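Local coordinates for protein pyruvate formate-lyase 2 (PDB 2F3O) that is of unsettled function but belongs to the glycyl radical enzymes, related to pyruvate formate-lyase and glycerol dehydratase, and probably has lyase activity, at residues Ile373-Glu387 with Asp705-Glu717. Residues are numbered along the deposited sequence; the frame is centred on the assembly and turned at random.
Sequences INKGSPESFLKRLAE and DAVIEALIKSSME
Ala386 and Glu709 mark the crossing of two surface helices that pack on one mixed beta-sheet of this glycyl radical enzyme. The axes of the short helical segments 379-387 and 705-717 pass 8.7 Å apart at 117°, and each contributes a knob. The methyl of Ala386 enters the hole formed by Asp705, Ile708, Glu709 and Ile712, its CB 3.9 Å from Ile708 CG2; in return, Glu709 sits among Glu379, Leu382, Lys383 and Ala386. Beneath this crossing runs strand 396-400, whose Leu398 touches Ile712 and whose Phe400 touches Met716.

Along the outer side lies a salt-bridge network. Glu379 leaves the helix with CG anti to the backbone N (chi1 175°) and bends at its next bond, so that its side chain crosses those of Lys713 and Glu709 at about right angles. Lys713 NZ donates to Glu379 OE1 over 2.9 Å on the syn side, 23° out of the carboxylate plane. Glu379 OE2, by contrast, faces Glu709 OE2, another acceptor. Lys713 NZ also forms a salt bridge with Glu709, and Lys383 NZ forms a weak one with Glu379 OE2; the lysines probably help to balance the two neighbouring carboxylates. With alanine in place of this glutamate, Lys713 is likely to lose its interhelix acceptor and its ammonium to be freer to turn, while Lys383 would lose its weak partner.

At the other end, the end of strand 368-373 and the loop that follows it meet Met716. Bent at its last torsion, the thioether brings CE to 3.8 Å from Ile373 CG1 and SD to 3.5 Å from Asn374 O. An Asx turn, Gly376 N to Asn374 OD1, shapes this loop, while Asn374 ND2 bonds Asp401. Farther out, Lys375 NZ makes a long salt bridge of 3.6 Å to Glu717 OE1 and donates to a water 2.8 Å from NZ.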
ATOM      1  N   ILE A 373     -32.856 -14.161 -18.679  1.00 44.55           N
ATOM      2  CA  ILE A 373     -34.238 -13.920 -18.311  1.00 45.34           C
ATOM      3  C   ILE A 373     -34.369 -13.877 -16.807  1.00 46.19           C
ATOM      4  O   ILE A 373     -33.514 -14.402 -16.071  1.00 46.51           O
ATOM      5  CB  ILE A 373     -35.178 -14.998 -18.841  1.00 45.15           C
ATOM      6  CG1 ILE A 373     -34.632 -16.376 -18.552  1.00 44.44           C
ATOM      7  CG2 ILE A 373     -35.373 -14.872 -20.340  1.00 45.68           C
ATOM      8  CD1 ILE A 373     -35.416 -17.424 -19.260  1.00 45.95           C
ATOM      9  N   ASN A 374     -35.446 -13.250 -16.352  1.00 47.07           N
ATOM     10  CA  ASN A 374     -35.709 -13.093 -14.927  1.00 47.96           C
ATOM     11  C   ASN A 374     -37.199 -13.016 -14.688  1.00 48.77           C
ATOM     12  O   ASN A 374     -37.990 -13.149 -15.621  1.00 49.11           O
ATOM     13  CB  ASN A 374     -35.023 -11.838 -14.373  1.00 47.78           C
ATOM     14  CG  ASN A 374     -35.281 -10.595 -15.215  1.00 47.22           C
ATOM     15  OD1 ASN A 374     -36.391 -10.087 -15.269  1.00 48.39           O
ATOM     16  ND2 ASN A 374     -34.248 -10.095 -15.855  1.00 46.66           N
ATOM     17  N   LYS A 375     -37.587 -12.749 -13.448  1.00 49.62           N
ATOM     18  CA  LYS A 375     -39.001 -12.708 -13.112  1.00 50.45           C
ATOM     19  C   LYS A 375     -39.767 -11.505 -13.687  1.00 50.71           C
ATOM     20  O   LYS A 375     -40.989 -11.437 -13.574  1.00 51.01           O
ATOM     21  CB  LYS A 375     -39.204 -12.845 -11.598  1.00 50.42           C
ATOM     22  CG  LYS A 375     -38.919 -14.256 -11.118  1.00 51.68           C
ATOM     23  CD  LYS A 375     -39.553 -14.561  -9.768  1.00 53.39           C
ATOM     24  CE  LYS A 375     -39.214 -15.988  -9.326  1.00 54.52           C
ATOM     25  NZ  LYS A 375     -39.315 -16.194  -7.842  1.00 54.85           N
ATOM     26  N   GLY A 376     -39.063 -10.579 -14.321  1.00 50.79           N
ATOM     27  CA  GLY A 376     -39.712  -9.417 -14.877  1.00 51.62           C
ATOM     28  C   GLY A 376     -39.593  -9.330 -16.383  1.00 52.38           C
ATOM     29  O   GLY A 376     -39.861  -8.268 -16.965  1.00 52.72           O
ATOM     30  N   SER A 377     -39.183 -10.430 -17.019  1.00 52.73           N
ATOM     31  CA  SER A 377     -39.059 -10.474 -18.484  1.00 53.30           C
ATOM     32  C   SER A 377     -40.453 -10.398 -19.128  1.00 53.95           C
ATOM     33  O   SER A 377     -41.397 -10.951 -18.570  1.00 54.38           O
ATOM     34  CB  SER A 377     -38.346 -11.755 -18.912  1.00 53.01           C
ATOM     35  OG  SER A 377     -37.052 -11.839 -18.351  1.00 52.61           O
ATOM     36  N   PRO A 378     -40.597  -9.703 -20.283  1.00 54.40           N
ATOM     37  CA  PRO A 378     -41.940  -9.589 -20.867  1.00 54.58           C
ATOM     38  C   PRO A 378     -42.451 -10.939 -21.330  1.00 54.98           C
ATOM     39  O   PRO A 378     -41.673 -11.767 -21.820  1.00 54.94           O
ATOM     40  CB  PRO A 378     -41.740  -8.661 -22.076  1.00 54.43           C
ATOM     41  CG  PRO A 378     -40.434  -8.005 -21.857  1.00 54.57           C
ATOM     42  CD  PRO A 378     -39.596  -9.017 -21.116  1.00 54.40           C
ATOM     43  N   GLU A 379     -43.750 -11.150 -21.139  1.00 55.68           N
ATOM     44  CA  GLU A 379     -44.408 -12.425 -21.405  1.00 56.17           C
ATOM     45  C   GLU A 379     -44.260 -12.812 -22.873  1.00 56.31           C
ATOM     46  O   GLU A 379     -43.990 -13.981 -23.182  1.00 56.60           O
ATOM     47  CB  GLU A 379     -45.881 -12.353 -20.981  1.00 56.24           C
ATOM     48  CG  GLU A 379     -46.737 -13.577 -21.317  1.00 57.94           C
ATOM     49  CD  GLU A 379     -46.151 -14.886 -20.795  1.00 60.45           C
ATOM     50  OE1 GLU A 379     -45.807 -14.960 -19.585  1.00 61.12           O
ATOM     51  OE2 GLU A 379     -46.045 -15.841 -21.605  1.00 60.32           O
ATOM     52  N   SER A 380     -44.380 -11.822 -23.763  1.00 56.21           N
ATOM     53  CA  SER A 380     -44.187 -12.035 -25.197  1.00 56.19           C
ATOM     54  C   SER A 380     -42.813 -12.592 -25.499  1.00 56.18           C
ATOM     55  O   SER A 380     -42.676 -13.520 -26.295  1.00 56.42           O
ATOM     56  CB  SER A 380     -44.396 -10.744 -25.969  1.00 56.04           C
ATOM     57  OG  SER A 380     -44.103  -9.639 -25.142  1.00 56.76           O
ATOM     58  N   PHE A 381     -41.804 -12.049 -24.830  1.00 56.17           N
ATOM     59  CA  PHE A 381     -40.444 -12.485 -25.056  1.00 56.09           C
ATOM     60  C   PHE A 381     -40.228 -13.945 -24.654  1.00 56.27           C
ATOM     61  O   PHE A 381     -39.548 -14.692 -25.360  1.00 56.12           O
ATOM     62  CB  PHE A 381     -39.435 -11.552 -24.376  1.00 55.90           C
ATOM     63  CG  PHE A 381     -38.010 -11.899 -24.686  1.00 55.70           C
ATOM     64  CD1 PHE A 381     -37.548 -11.860 -25.997  1.00 55.88           C
ATOM     65  CD2 PHE A 381     -37.145 -12.299 -23.687  1.00 54.74           C
ATOM     66  CE1 PHE A 381     -36.246 -12.205 -26.301  1.00 56.00           C
ATOM     67  CE2 PHE A 381     -35.844 -12.636 -23.979  1.00 55.24           C
ATOM     68  CZ  PHE A 381     -35.389 -12.595 -25.285  1.00 55.79           C
ATOM     69  N   LEU A 382     -40.839 -14.356 -23.546  1.00 56.70           N
ATOM     70  CA  LEU A 382     -40.775 -15.759 -23.101  1.00 57.02           C
ATOM     71  C   LEU A 382     -41.498 -16.721 -24.052  1.00 57.15           C
ATOM     72  O   LEU A 382     -41.051 -17.852 -24.250  1.00 56.58           O
ATOM     73  CB  LEU A 382     -41.353 -15.915 -21.690  1.00 57.07           C
ATOM     74  CG  LEU A 382     -40.603 -15.362 -20.480  1.00 56.63           C
ATOM     75  CD1 LEU A 382     -41.155 -15.974 -19.193  1.00 55.25           C
ATOM     76  CD2 LEU A 382     -39.136 -15.668 -20.627  1.00 56.67           C
ATOM     77  N   LYS A 383     -42.615 -16.257 -24.618  1.00 57.80           N
ATOM     78  CA  LYS A 383     -43.369 -17.009 -25.631  1.00 58.44           C
ATOM     79  C   LYS A 383     -42.502 -17.216 -26.859  1.00 58.53           C
ATOM     80  O   LYS A 383     -42.357 -18.337 -27.349  1.00 58.33           O
ATOM     81  CB  LYS A 383     -44.656 -16.273 -26.036  1.00 58.51           C
ATOM     82  CG  LYS A 383     -45.860 -16.528 -25.132  1.00 59.42           C
ATOM     83  CD  LYS A 383     -47.170 -16.372 -25.909  1.00 61.17           C
ATOM     84  CE  LYS A 383     -48.378 -16.738 -25.053  1.00 61.58           C
ATOM     85  NZ  LYS A 383     -48.455 -15.891 -23.827  1.00 61.76           N
ATOM     86  N   ARG A 384     -41.897 -16.117 -27.306  1.00 58.65           N
ATOM     87  CA  ARG A 384     -41.058 -16.085 -28.488  1.00 58.81           C
ATOM     88  C   ARG A 384     -39.779 -16.893 -28.341  1.00 58.21           C
ATOM     89  O   ARG A 384     -39.258 -17.412 -29.320  1.00 58.19           O
ATOM     90  CB  ARG A 384     -40.733 -14.642 -28.830  1.00 59.25           C
ATOM     91  CG  ARG A 384     -40.585 -14.411 -30.308  1.00 62.45           C
ATOM     92  CD  ARG A 384     -41.094 -13.024 -30.696  1.00 67.65           C
ATOM     93  NE  ARG A 384     -40.293 -12.462 -31.785  1.00 71.87           N
ATOM     94  CZ  ARG A 384     -40.587 -11.345 -32.447  1.00 73.65           C
ATOM     95  NH1 ARG A 384     -41.683 -10.652 -32.140  1.00 74.52           N
ATOM     96  NH2 ARG A 384     -39.783 -10.925 -33.420  1.00 74.45           N
ATOM     97  N   LEU A 385     -39.276 -16.990 -27.116  1.00 57.71           N
ATOM     98  CA  LEU A 385     -38.162 -17.868 -26.811  1.00 57.27           C
ATOM     99  C   LEU A 385     -38.606 -19.304 -26.903  1.00 56.95           C
ATOM    100  O   LEU A 385     -37.896 -20.145 -27.444  1.00 56.70           O
ATOM    101  CB  LEU A 385     -37.691 -17.643 -25.387  1.00 57.45           C
ATOM    102  CG  LEU A 385     -36.646 -16.585 -25.093  1.00 57.58           C
ATOM    103  CD1 LEU A 385     -36.730 -16.250 -23.613  1.00 57.32           C
ATOM    104  CD2 LEU A 385     -35.264 -17.097 -25.481  1.00 56.95           C
ATOM    105  N   ALA A 386     -39.786 -19.577 -26.347  1.00 56.75           N
ATOM    106  CA  ALA A 386     -40.320 -20.938 -26.303  1.00 56.44           C
ATOM    107  C   ALA A 386     -40.632 -21.476 -27.707  1.00 56.12           C
ATOM    108  O   ALA A 386     -40.444 -22.669 -27.967  1.00 55.82           O
ATOM    109  CB  ALA A 386     -41.552 -21.015 -25.393  1.00 56.40           C
ATOM    110  N   GLU A 387     -41.068 -20.585 -28.603  1.00 55.60           N
ATOM    111  CA  GLU A 387     -41.361 -20.943 -29.994  1.00 55.25           C
ATOM    112  C   GLU A 387     -40.111 -21.363 -30.742  1.00 54.92           C
ATOM    113  O   GLU A 387     -40.145 -22.326 -31.506  1.00 55.10           O
ATOM    114  CB  GLU A 387     -42.028 -19.785 -30.741  1.00 55.12           C
ATOM    115  CG  GLU A 387     -43.460 -19.543 -30.336  1.00 55.93           C
ATOM    116  CD  GLU A 387     -43.877 -18.100 -30.499  1.00 57.62           C
ATOM    117  OE1 GLU A 387     -43.331 -17.426 -31.398  1.00 58.69           O
ATOM    118  OE2 GLU A 387     -44.744 -17.633 -29.723  1.00 58.50           O
ATOM    119  N   ASP A 705     -45.076 -25.201 -27.977  1.00 78.35           N
ATOM    120  CA  ASP A 705     -44.968 -23.967 -27.213  1.00 77.11           C
ATOM    121  C   ASP A 705     -45.219 -24.191 -25.739  1.00 76.49           C
ATOM    122  O   ASP A 705     -44.297 -24.123 -24.930  1.00 76.53           O
ATOM    123  CB  ASP A 705     -45.986 -22.947 -27.721  1.00 77.04           C
ATOM    124  CG  ASP A 705     -45.570 -22.309 -29.016  1.00 76.25           C
ATOM    125  OD1 ASP A 705     -44.637 -22.837 -29.656  1.00 75.29           O
ATOM    126  OD2 ASP A 705     -46.173 -21.285 -29.394  1.00 75.21           O
ATOM    127  N   ALA A 706     -46.478 -24.471 -25.418  1.00 75.71           N
ATOM    128  CA  ALA A 706     -46.971 -24.538 -24.045  1.00 74.72           C
ATOM    129  C   ALA A 706     -46.071 -25.324 -23.097  1.00 73.77           C
ATOM    130  O   ALA A 706     -45.774 -24.858 -21.996  1.00 73.60           O
ATOM    131  CB  ALA A 706     -48.405 -25.102 -24.022  1.00 74.95           C
ATOM    132  N   VAL A 707     -45.603 -26.485 -23.546  1.00 72.43           N
ATOM    133  CA  VAL A 707     -44.883 -27.385 -22.659  1.00 71.41           C
ATOM    134  C   VAL A 707     -43.438 -26.944 -22.438  1.00 70.48           C
ATOM    135  O   VAL A 707     -42.817 -27.319 -21.437  1.00 70.45           O
ATOM    136  CB  VAL A 707     -44.987 -28.883 -23.115  1.00 71.53           C
ATOM    137  CG1 VAL A 707     -43.867 -29.264 -24.068  1.00 70.99           C
ATOM    138  CG2 VAL A 707     -45.016 -29.828 -21.900  1.00 71.80           C
ATOM    139  N   ILE A 708     -42.918 -26.118 -23.344  1.00 69.25           N
ATOM    140  CA  ILE A 708     -41.539 -25.635 -23.213  1.00 67.90           C
ATOM    141  C   ILE A 708     -41.453 -24.348 -22.402  1.00 67.08           C
ATOM    142  O   ILE A 708     -40.571 -24.207 -21.552  1.00 66.91           O
ATOM    143  CB  ILE A 708     -40.782 -25.618 -24.565  1.00 67.78           C
ATOM    144  CG1 ILE A 708     -39.998 -26.923 -24.667  1.00 67.12           C
ATOM    145  CG2 ILE A 708     -39.849 -24.411 -24.702  1.00 67.48           C
ATOM    146  CD1 ILE A 708     -39.079 -27.002 -25.802  1.00 66.56           C
ATOM    147  N   GLU A 709     -42.416 -23.456 -22.600  1.00 66.06           N
ATOM    148  CA  GLU A 709     -42.568 -22.318 -21.710  1.00 65.43           C
ATOM    149  C   GLU A 709     -42.814 -22.765 -20.265  1.00 64.80           C
ATOM    150  O   GLU A 709     -42.380 -22.100 -19.330  1.00 64.51           O
ATOM    151  CB  GLU A 709     -43.703 -21.417 -22.175  1.00 65.30           C
ATOM    152  CG  GLU A 709     -43.558 -19.995 -21.696  1.00 65.97           C
ATOM    153  CD  GLU A 709     -44.803 -19.165 -21.920  1.00 66.95           C
ATOM    154  OE1 GLU A 709     -45.331 -19.181 -23.056  1.00 67.29           O
ATOM    155  OE2 GLU A 709     -45.250 -18.492 -20.962  1.00 66.28           O
ATOM    156  N   ALA A 710     -43.502 -23.898 -20.105  1.00 64.50           N
ATOM    157  CA  ALA A 710     -43.755 -24.516 -18.798  1.00 63.82           C
ATOM    158  C   ALA A 710     -42.443 -24.820 -18.133  1.00 63.33           C
ATOM    159  O   ALA A 710     -42.237 -24.461 -16.988  1.00 63.23           O
ATOM    160  CB  ALA A 710     -44.570 -25.791 -18.937  1.00 63.54           C
ATOM    161  N   LEU A 711     -41.552 -25.454 -18.882  1.00 62.91           N
ATOM    162  CA  LEU A 711     -40.236 -25.793 -18.379  1.00 62.64           C
ATOM    163  C   LEU A 711     -39.370 -24.561 -18.093  1.00 62.45           C
ATOM    164  O   LEU A 711     -38.633 -24.553 -17.100  1.00 62.52           O
ATOM    165  CB  LEU A 711     -39.520 -26.734 -19.346  1.00 62.60           C
ATOM    166  CG  LEU A 711     -40.096 -28.149 -19.456  1.00 62.39           C
ATOM    167  CD1 LEU A 711     -39.380 -28.938 -20.561  1.00 61.00           C
ATOM    168  CD2 LEU A 711     -40.044 -28.879 -18.115  1.00 61.04           C
ATOM    169  N   ILE A 712     -39.474 -23.533 -18.941  1.00 61.90           N
ATOM    170  CA  ILE A 712     -38.751 -22.267 -18.728  1.00 61.32           C
ATOM    171  C   ILE A 712     -39.188 -21.609 -17.426  1.00 60.98           C
ATOM    172  O   ILE A 712     -38.344 -21.292 -16.588  1.00 61.30           O
ATOM    173  CB  ILE A 712     -38.933 -21.260 -19.898  1.00 61.37           C
ATOM    174  CG1 ILE A 712     -38.253 -21.766 -21.162  1.00 61.16           C
ATOM    175  CG2 ILE A 712     -38.348 -19.887 -19.559  1.00 61.01           C
ATOM    176  CD1 ILE A 712     -38.623 -20.969 -22.383  1.00 60.95           C
ATOM    177  N   LYS A 713     -40.500 -21.460 -17.234  1.00 60.24           N
ATOM    178  CA  LYS A 713     -41.036 -20.827 -16.031  1.00 59.41           C
ATOM    179  C   LYS A 713     -40.823 -21.683 -14.790  1.00 59.32           C
ATOM    180  O   LYS A 713     -40.756 -21.172 -13.674  1.00 59.24           O
ATOM    181  CB  LYS A 713     -42.512 -20.498 -16.206  1.00 59.06           C
ATOM    182  CG  LYS A 713     -42.764 -19.422 -17.235  1.00 58.05           C
ATOM    183  CD  LYS A 713     -44.232 -19.086 -17.331  1.00 56.68           C
ATOM    184  CE  LYS A 713     -44.417 -17.692 -17.891  1.00 56.65           C
ATOM    185  NZ  LYS A 713     -45.798 -17.167 -17.736  1.00 55.71           N
ATOM    186  N   SER A 714     -40.691 -22.986 -14.997  1.00 59.26           N
ATOM    187  CA  SER A 714     -40.445 -23.900 -13.899  1.00 59.17           C
ATOM    188  C   SER A 714     -39.008 -23.793 -13.409  1.00 59.16           C
ATOM    189  O   SER A 714     -38.777 -23.746 -12.209  1.00 59.40           O
ATOM    190  CB  SER A 714     -40.749 -25.339 -14.303  1.00 59.07           C
ATOM    191  OG  SER A 714     -40.776 -26.174 -13.168  1.00 58.96           O
ATOM    192  N   SER A 715     -38.050 -23.738 -14.332  1.00 58.87           N
ATOM    193  CA  SER A 715     -36.637 -23.592 -13.975  1.00 58.71           C
ATOM    194  C   SER A 715     -36.313 -22.228 -13.361  1.00 58.42           C
ATOM    195  O   SER A 715     -35.336 -22.073 -12.626  1.00 58.42           O
ATOM    196  CB  SER A 715     -35.758 -23.797 -15.206  1.00 58.94           C
ATOM    197  OG  SER A 715     -36.079 -25.005 -15.870  1.00 59.78           O
ATOM    198  N   MET A 716     -37.134 -21.240 -13.681  1.00 58.01           N
ATOM    199  CA  MET A 716     -37.001 -19.929 -13.096  1.00 57.95           C
ATOM    200  C   MET A 716     -37.527 -19.938 -11.673  1.00 57.77           C
ATOM    201  O   MET A 716     -36.852 -19.458 -10.756  1.00 57.82           O
ATOM    202  CB  MET A 716     -37.768 -18.914 -13.923  1.00 57.72           C
ATOM    203  CG  MET A 716     -37.696 -17.524 -13.381  1.00 57.91           C
ATOM    204  SD  MET A 716     -38.433 -16.408 -14.562  1.00 58.65           S
ATOM    205  CE  MET A 716     -37.425 -16.760 -15.989  1.00 57.85           C
ATOM    206  N   GLU A 717     -38.723 -20.500 -11.500  1.00 57.61           N
ATOM    207  CA  GLU A 717     -39.385 -20.567 -10.199  1.00 57.40           C
ATOM    208  C   GLU A 717     -38.613 -21.413  -9.185  1.00 56.61           C
ATOM    209  O   GLU A 717     -38.517 -21.063  -8.019  1.00 56.43           O
ATOM    210  CB  GLU A 717     -40.809 -21.094 -10.356  1.00 57.62           C
ATOM    211  CG  GLU A 717     -41.713 -20.795  -9.165  1.00 60.05           C
ATOM    212  CD  GLU A 717     -41.816 -19.292  -8.843  1.00 63.10           C
ATOM    213  OE1 GLU A 717     -41.672 -18.928  -7.646  1.00 63.37           O
ATOM    214  OE2 GLU A 717     -42.042 -18.477  -9.778  1.00 63.64           O
TER
HETATM  215  O   HOH W   1     -37.096 -17.934  -7.520  1.00 27.32           O